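Local coordinates for protein PEPTIDE N-myristoyltransferase (Saccharomyces cerevisiae, PDB 1IIC) that catalyses the transfer of myristate from myristoyl-CoA to the N-terminal glycine of protein substrates, at residues A[193-198]-A[307-312]; A[189-194]-A[361-366]. One frame throughout, in Å; residues are numbered along the deposited sequence.

Contact 1. Residues A[193-198]-A[307-312]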
loop_
_atom_site.group_PDB
_atom_site.type_symbol
_atom_site.label_atom_id
_atom_site.label_comp_id
_atom_site.label_asym_id
_atom_site.label_seq_id
_atom_site.Cartn_x
_atom_site.Cartn_y
_atom_site.Cartn_z
ATOM N N TRP A 193 -9.782 -19.052 -9.483
ATOM C CA TRP A 193 -8.862 -19.490 -10.534
ATOM C C TRP A 193 -9.425 -19.462 -11.941
ATOM O O TRP A 193 -8.865 -18.812 -12.822
ATOM C CB TRP A 193 -8.327 -20.901 -10.277
ATOM C CG TRP A 193 -7.177 -21.224 -11.201
ATOM C CD1 TRP A 193 -5.860 -20.929 -10.995
ATOM C CD2 TRP A 193 -7.254 -21.800 -12.515
ATOM N NE1 TRP A 193 -5.115 -21.278 -12.093
ATOM C CE2 TRP A 193 -5.943 -21.816 -13.041
ATOM C CE3 TRP A 193 -8.304 -22.300 -13.300
ATOM C CZ2 TRP A 193 -5.649 -22.316 -14.319
ATOM C CZ3 TRP A 193 -8.011 -22.799 -14.576
ATOM C CH2 TRP A 193 -6.694 -22.801 -15.068
ATOM N N LYS A 194 -10.521 -20.179 -12.161
ATOM C CA LYS A 194 -11.117 -20.248 -13.487
ATOM C C LYS A 194 -11.228 -18.887 -14.168
ATOM O O LYS A 194 -10.867 -18.749 -15.328
ATOM C CB LYS A 194 -12.486 -20.926 -13.421
ATOM C CG LYS A 194 -13.025 -21.323 -14.789
ATOM C CD LYS A 194 -14.321 -22.121 -14.683
ATOM C CE LYS A 194 -14.822 -22.532 -16.059
ATOM N NZ LYS A 194 -13.812 -23.357 -16.781
ATOM N N LYS A 195 -11.713 -17.879 -13.449
ATOM C CA LYS A 195 -11.845 -16.539 -14.022
ATOM C C LYS A 195 -10.495 -15.866 -14.255
ATOM O O LYS A 195 -10.313 -15.180 -15.257
ATOM C CB LYS A 195 -12.706 -15.649 -13.122
ATOM C CG LYS A 195 -12.806 -14.196 -13.573
ATOM C CD LYS A 195 -13.664 -13.377 -12.613
ATOM C CE LYS A 195 -13.771 -11.927 -13.044
ATOM N NZ LYS A 195 -14.603 -11.087 -12.104
ATOM N N LEU A 196 -9.556 -16.033 -13.327
ATOM C CA LEU A 196 -8.233 -15.431 -13.494
ATOM C C LEU A 196 -7.598 -15.962 -14.777
ATOM O O LEU A 196 -6.973 -15.219 -15.538
ATOM C CB LEU A 196 -7.322 -15.776 -12.309
ATOM C CG LEU A 196 -7.614 -15.065 -10.987
ATOM C CD1 LEU A 196 -6.703 -15.619 -9.889
ATOM C CD2 LEU A 196 -7.391 -13.560 -11.156
ATOM N N TYR A 197 -7.765 -17.258 -15.009
ATOM C CA TYR A 197 -7.201 -17.886 -16.188
ATOM C C TYR A 197 -7.851 -17.357 -17.464
ATOM O O TYR A 197 -7.158 -16.990 -18.412
ATOM C CB TYR A 197 -7.378 -19.394 -16.111
ATOM C CG TYR A 197 -6.778 -20.130 -17.282
ATOM C CD1 TYR A 197 -5.435 -19.988 -17.599
ATOM C CD2 TYR A 197 -7.554 -20.984 -18.063
ATOM C CE1 TYR A 197 -4.874 -20.681 -18.674
ATOM C CE2 TYR A 197 -7.002 -21.681 -19.134
ATOM C CZ TYR A 197 -5.665 -21.528 -19.434
ATOM O OH TYR A 197 -5.136 -22.230 -20.497
ATOM N N GLU A 198 -9.178 -17.312 -17.484
ATOM C CA GLU A 198 -9.895 -16.824 -18.651
ATOM C C GLU A 198 -9.626 -15.355 -18.996
ATOM O O GLU A 198 -9.746 -14.965 -20.158
ATOM C CB GLU A 198 -11.393 -17.081 -18.483
ATOM C CG GLU A 198 -11.807 -18.462 -18.997
ATOM C CD GLU A 198 -13.204 -18.882 -18.571
ATOM O OE1 GLU A 198 -14.136 -18.052 -18.639
ATOM O OE2 GLU A 198 -13.372 -20.057 -18.180
ATOM N N THR A 307 -15.903 -11.015 -23.616
ATOM C CA THR A 307 -17.344 -11.221 -23.715
ATOM C C THR A 307 -17.966 -11.728 -22.419
ATOM O O THR A 307 -19.146 -11.496 -22.162
ATOM C CB THR A 307 -17.680 -12.245 -24.832
ATOM O OG1 THR A 307 -17.149 -11.791 -26.083
ATOM C CG2 THR A 307 -19.184 -12.426 -24.962
ATOM N N LYS A 308 -17.176 -12.429 -21.609
ATOM C CA LYS A 308 -17.702 -12.991 -20.370
ATOM C C LYS A 308 -17.510 -12.136 -19.115
ATOM O O LYS A 308 -18.377 -12.119 -18.235
ATOM C CB LYS A 308 -17.108 -14.388 -20.132
ATOM C CG LYS A 308 -17.829 -15.170 -19.029
ATOM C CD LYS A 308 -17.072 -16.428 -18.609
ATOM C CE LYS A 308 -17.580 -17.684 -19.286
ATOM N NZ LYS A 308 -16.800 -18.860 -18.796
ATOM N N TYR A 309 -16.382 -11.433 -19.022
ATOM C CA TYR A 309 -16.125 -10.603 -17.847
ATOM C C TYR A 309 -15.702 -9.195 -18.229
ATOM O O TYR A 309 -15.091 -8.987 -19.271
ATOM C CB TYR A 309 -15.008 -11.201 -16.981
ATOM C CG TYR A 309 -15.072 -12.691 -16.748
ATOM C CD1 TYR A 309 -14.455 -13.580 -17.627
ATOM C CD2 TYR A 309 -15.719 -13.217 -15.630
ATOM C CE1 TYR A 309 -14.479 -14.954 -17.397
ATOM C CE2 TYR A 309 -15.749 -14.586 -15.388
ATOM C CZ TYR A 309 -15.127 -15.447 -16.275
ATOM O OH TYR A 309 -15.152 -16.802 -16.047
ATOM N N LYS A 310 -16.020 -8.225 -17.381
ATOM C CA LYS A 310 -15.620 -6.846 -17.642
ATOM C C LYS A 310 -15.018 -6.199 -16.400
ATOM O O LYS A 310 -14.652 -5.025 -16.423
ATOM C CB LYS A 310 -16.802 -6.013 -18.141
ATOM C CG LYS A 310 -17.336 -6.463 -19.496
ATOM C CD LYS A 310 -18.140 -5.359 -20.179
ATOM C CE LYS A 310 -19.187 -4.756 -19.246
ATOM N NZ LYS A 310 -20.011 -5.801 -18.568
ATOM N N ASP A 311 -14.905 -6.982 -15.328
ATOM C CA ASP A 311 -14.350 -6.512 -14.060
ATOM C C ASP A 311 -13.652 -7.651 -13.336
ATOM O O ASP A 311 -14.065 -8.803 -13.439
ATOM C CB ASP A 311 -15.463 -5.950 -13.174
ATOM C CG ASP A 311 -16.024 -4.645 -13.710
ATOM O OD1 ASP A 311 -15.333 -3.609 -13.596
ATOM O OD2 ASP A 311 -17.146 -4.656 -14.259
ATOM N N LEU A 312 -12.594 -7.323 -12.600
ATOM C CA LEU A 312 -11.835 -8.314 -11.846
ATOM C C LEU A 312 -11.653 -7.835 -10.412
ATOM O O LEU A 312 -11.092 -6.764 -10.187
ATOM C CB LEU A 312 -10.460 -8.520 -12.483
ATOM C CG LEU A 312 -9.540 -9.559 -11.838
ATOM C CD1 LEU A 312 -10.171 -10.940 -11.929
ATOM C CD2 LEU A 312 -8.199 -9.546 -12.553
#
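The phenol ring of Tyr309 is sandwiched between two lysine chains: Lys195 CG lies over one face, 3.7 Å from the ring centroid in a CH-pi contact, while CG of the adjacent Lys308 covers the opposite face. At the ring edge, in its plane, sits Glu198 OE1, which accepts a hydrogen bond from Tyr309 OH at 3.1 Å. The carboxylate is turned 47° from the ring, and the hydroxyl meets OE1 from above the carboxylate plane. Lys308 NZ takes the same oxygen on its syn side, a salt bridge of 2.8 Å, after a bend at chi3 (-97°) brings the ammonium round to it. One oxygen thus receives two donors, and the other, OE2, has a long pairing with Lys194 NZ at 3.6 Å. Lys195 runs fully extended from a CG anti to the backbone N (chi1 175°), a course that carries its methylenes across the ring and NZ on to Asp311 O at 2.7 Å; the ammonium also forms a salt bridge with Asp361. Beyond it, Leu196 CD2 packs on Leu312 CD1 at 3.9 Å, their side chains crossing at about a right angle. With an alanine at Tyr309, the Lys195 methylenes would probably lose their aromatic cover and Glu198 OE1 would be left with Lys308 as its one donor across this contact. A salt-bridge network, Lys194-Glu198-Lys308, with a CH-pi contact beside it, joins helix 193-198 to the loop leading into strand 311-322.

Contact 2. Residues A[189-194]-A[361-366]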
loop_
_atom_site.group_PDB
_atom_site.type_symbol
_atom_site.label_atom_id
_atom_site.label_comp_id
_atom_site.label_asym_id
_atom_site.label_seq_id
_atom_site.Cartn_x
_atom_site.Cartn_y
_atom_site.Cartn_z
ATOM N N ARG A 189 -2.690 -14.780 -4.370
ATOM C CA ARG A 189 -3.433 -15.970 -3.983
ATOM C C ARG A 189 -4.696 -16.034 -4.831
ATOM O O ARG A 189 -5.602 -15.214 -4.674
ATOM C CB ARG A 189 -3.831 -15.906 -2.507
ATOM C CG ARG A 189 -3.997 -17.263 -1.827
ATOM C CD ARG A 189 -5.128 -18.103 -2.391
ATOM N NE ARG A 189 -5.256 -19.356 -1.642
ATOM C CZ ARG A 189 -6.138 -20.318 -1.910
ATOM N NH1 ARG A 189 -6.993 -20.192 -2.915
ATOM N NH2 ARG A 189 -6.158 -21.419 -1.172
ATOM N N PRO A 190 -4.767 -17.004 -5.750
ATOM C CA PRO A 190 -5.933 -17.173 -6.629
ATOM C C PRO A 190 -7.150 -17.569 -5.807
ATOM O O PRO A 190 -7.122 -18.570 -5.098
ATOM C CB PRO A 190 -5.507 -18.304 -7.570
ATOM C CG PRO A 190 -3.998 -18.246 -7.534
ATOM C CD PRO A 190 -3.715 -17.977 -6.080
ATOM N N LEU A 191 -8.208 -16.775 -5.893
ATOM C CA LEU A 191 -9.434 -17.054 -5.158
ATOM C C LEU A 191 -10.448 -17.606 -6.156
ATOM O O LEU A 191 -11.225 -18.510 -5.851
ATOM C CB LEU A 191 -9.959 -15.764 -4.511
ATOM C CG LEU A 191 -9.004 -15.098 -3.513
ATOM C CD1 LEU A 191 -9.585 -13.789 -2.998
ATOM C CD2 LEU A 191 -8.741 -16.064 -2.347
ATOM N N ASN A 192 -10.428 -17.042 -7.355
ATOM C CA ASN A 192 -11.312 -17.469 -8.424
ATOM C C ASN A 192 -10.407 -17.881 -9.587
ATOM O O ASN A 192 -10.280 -17.151 -10.570
ATOM C CB ASN A 192 -12.197 -16.305 -8.844
ATOM C CG ASN A 192 -13.383 -16.750 -9.656
ATOM O OD1 ASN A 192 -13.262 -17.612 -10.528
ATOM N ND2 ASN A 192 -14.543 -16.165 -9.379
ATOM N N TRP A 193 -9.782 -19.052 -9.483
ATOM C CA TRP A 193 -8.862 -19.490 -10.534
ATOM C C TRP A 193 -9.425 -19.462 -11.941
ATOM O O TRP A 193 -8.865 -18.812 -12.822
ATOM C CB TRP A 193 -8.327 -20.901 -10.277
ATOM C CG TRP A 193 -7.177 -21.224 -11.201
ATOM C CD1 TRP A 193 -5.860 -20.929 -10.995
ATOM C CD2 TRP A 193 -7.254 -21.800 -12.515
ATOM N NE1 TRP A 193 -5.115 -21.278 -12.093
ATOM C CE2 TRP A 193 -5.943 -21.816 -13.041
ATOM C CE3 TRP A 193 -8.304 -22.300 -13.300
ATOM C CZ2 TRP A 193 -5.649 -22.316 -14.319
ATOM C CZ3 TRP A 193 -8.011 -22.799 -14.576
ATOM C CH2 TRP A 193 -6.694 -22.801 -15.068
ATOM N N LYS A 194 -10.521 -20.179 -12.161
ATOM C CA LYS A 194 -11.117 -20.248 -13.487
ATOM C C LYS A 194 -11.228 -18.887 -14.168
ATOM O O LYS A 194 -10.867 -18.749 -15.328
ATOM C CB LYS A 194 -12.486 -20.926 -13.421
ATOM C CG LYS A 194 -13.025 -21.323 -14.789
ATOM C CD LYS A 194 -14.321 -22.121 -14.683
ATOM C CE LYS A 194 -14.822 -22.532 -16.059
ATOM N NZ LYS A 194 -13.812 -23.357 -16.781
ATOM N N ASP A 361 -11.316 -11.790 -6.659
ATOM C CA ASP A 361 -10.931 -12.890 -7.543
ATOM C C ASP A 361 -9.525 -13.401 -7.318
ATOM O O ASP A 361 -9.206 -14.528 -7.686
ATOM C CB ASP A 361 -11.091 -12.460 -9.002
ATOM C CG ASP A 361 -12.541 -12.368 -9.417
ATOM O OD1 ASP A 361 -12.915 -11.384 -10.095
ATOM O OD2 ASP A 361 -13.310 -13.289 -9.065
ATOM N N VAL A 362 -8.686 -12.559 -6.723
ATOM C CA VAL A 362 -7.297 -12.892 -6.428
ATOM C C VAL A 362 -6.962 -12.063 -5.187
ATOM O O VAL A 362 -7.547 -10.997 -4.973
ATOM C CB VAL A 362 -6.366 -12.528 -7.623
ATOM C CG1 VAL A 362 -6.513 -11.069 -7.972
ATOM C CG2 VAL A 362 -4.927 -12.856 -7.292
ATOM N N PHE A 363 -6.055 -12.563 -4.356
ATOM C CA PHE A 363 -5.687 -11.887 -3.110
ATOM C C PHE A 363 -4.197 -11.502 -3.187
ATOM O O PHE A 363 -3.338 -12.349 -3.411
ATOM C CB PHE A 363 -5.978 -12.855 -1.957
ATOM C CG PHE A 363 -6.151 -12.204 -0.612
ATOM C CD1 PHE A 363 -6.758 -10.961 -0.481
ATOM C CD2 PHE A 363 -5.755 -12.872 0.538
ATOM C CE1 PHE A 363 -6.967 -10.391 0.781
ATOM C CE2 PHE A 363 -5.957 -12.316 1.801
ATOM C CZ PHE A 363 -6.563 -11.073 1.924
ATOM N N ASN A 364 -3.900 -10.220 -3.016
ATOM C CA ASN A 364 -2.532 -9.741 -3.116
ATOM C C ASN A 364 -1.862 -9.496 -1.786
ATOM O O ASN A 364 -2.467 -8.972 -0.859
ATOM C CB ASN A 364 -2.491 -8.444 -3.919
ATOM C CG ASN A 364 -2.777 -8.652 -5.390
ATOM O OD1 ASN A 364 -3.123 -7.709 -6.096
ATOM N ND2 ASN A 364 -2.618 -9.883 -5.864
ATOM N N ALA A 365 -0.592 -9.854 -1.698
ATOM C CA ALA A 365 0.148 -9.633 -0.469
ATOM C C ALA A 365 1.624 -9.548 -0.769
ATOM O O ALA A 365 2.134 -10.237 -1.657
ATOM C CB ALA A 365 -0.119 -10.754 0.525
ATOM N N LEU A 366 2.296 -8.681 -0.025
ATOM C CA LEU A 366 3.726 -8.488 -0.157
ATOM C C LEU A 366 4.415 -9.368 0.874
ATOM O O LEU A 366 3.755 -9.968 1.726
ATOM C CB LEU A 366 4.067 -7.021 0.092
ATOM C CG LEU A 366 3.649 -6.015 -0.986
ATOM C CD1 LEU A 366 3.506 -4.618 -0.369
ATOM C CD2 LEU A 366 4.691 -6.009 -2.108
#
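An antiparallel beta ladder, the end of strand 182-190 against the start of strand 362-366, runs here into the N-cap of helix 193-198. Arg189 and Phe363 form its hydrogen-bonded pair: Arg189 N gives a nearly straight bond to Phe363 O (2.7 Å, 175°), and Phe363 N returns one to Arg189 O. Pro190 and Val362 make the neighbouring non-hydrogen-bonded pair, where Val362 CA comes within 3.4 Å of Arg189 O in a CA-H...O contact. Past the ladder the chain turns, and Asp361 O accepts from both Leu191 N and Asn192 N, the two reaching it from the same face of its carbonyl plane. Leu191 CD1 packs on Phe363 CB at 3.9 Å, and both side chains also touch helix 334-357. Arg189 bends at chi2 (-64°), which carries its guanidinium back so that NH1 meets Pro190 O; Leu378 O and Asn217 O hold NE and NH1 from elsewhere in the fold. At the cap, Asn192 OD1 makes a weak bond to Lys195 N. The Asn192 amide lies side by side with the carboxylate of Asp361, whose OD1 pairs with Lys195 NZ; their planes are 75° apart, ND2 standing 3.1 Å from OD2.

From the N terminus, the chain leaves strand 182-190 and passes Asn192, the N-cap residue, into helix 193-198, so the two contacts start from overlapping segments that share Trp193 and Lys194. Contact 1 closes a loop of 108 residues, back to the lead-in of strand 311-322. Contact 2 closes one of 166 residues, reaching strand 362-366; the shorter loop lies wholly within the longer. Strands 311-322 and 362-366 are parallel neighbours in one mixed sheet. Strand 182-190 belongs to it too, beside 362-366, so contact 2 is part of that sheet and contact 1 ties the following helix to its edge. The Lys195-Asp361 salt bridge joins the contacts, and Leu196 CD1 packs on Pro190 CA.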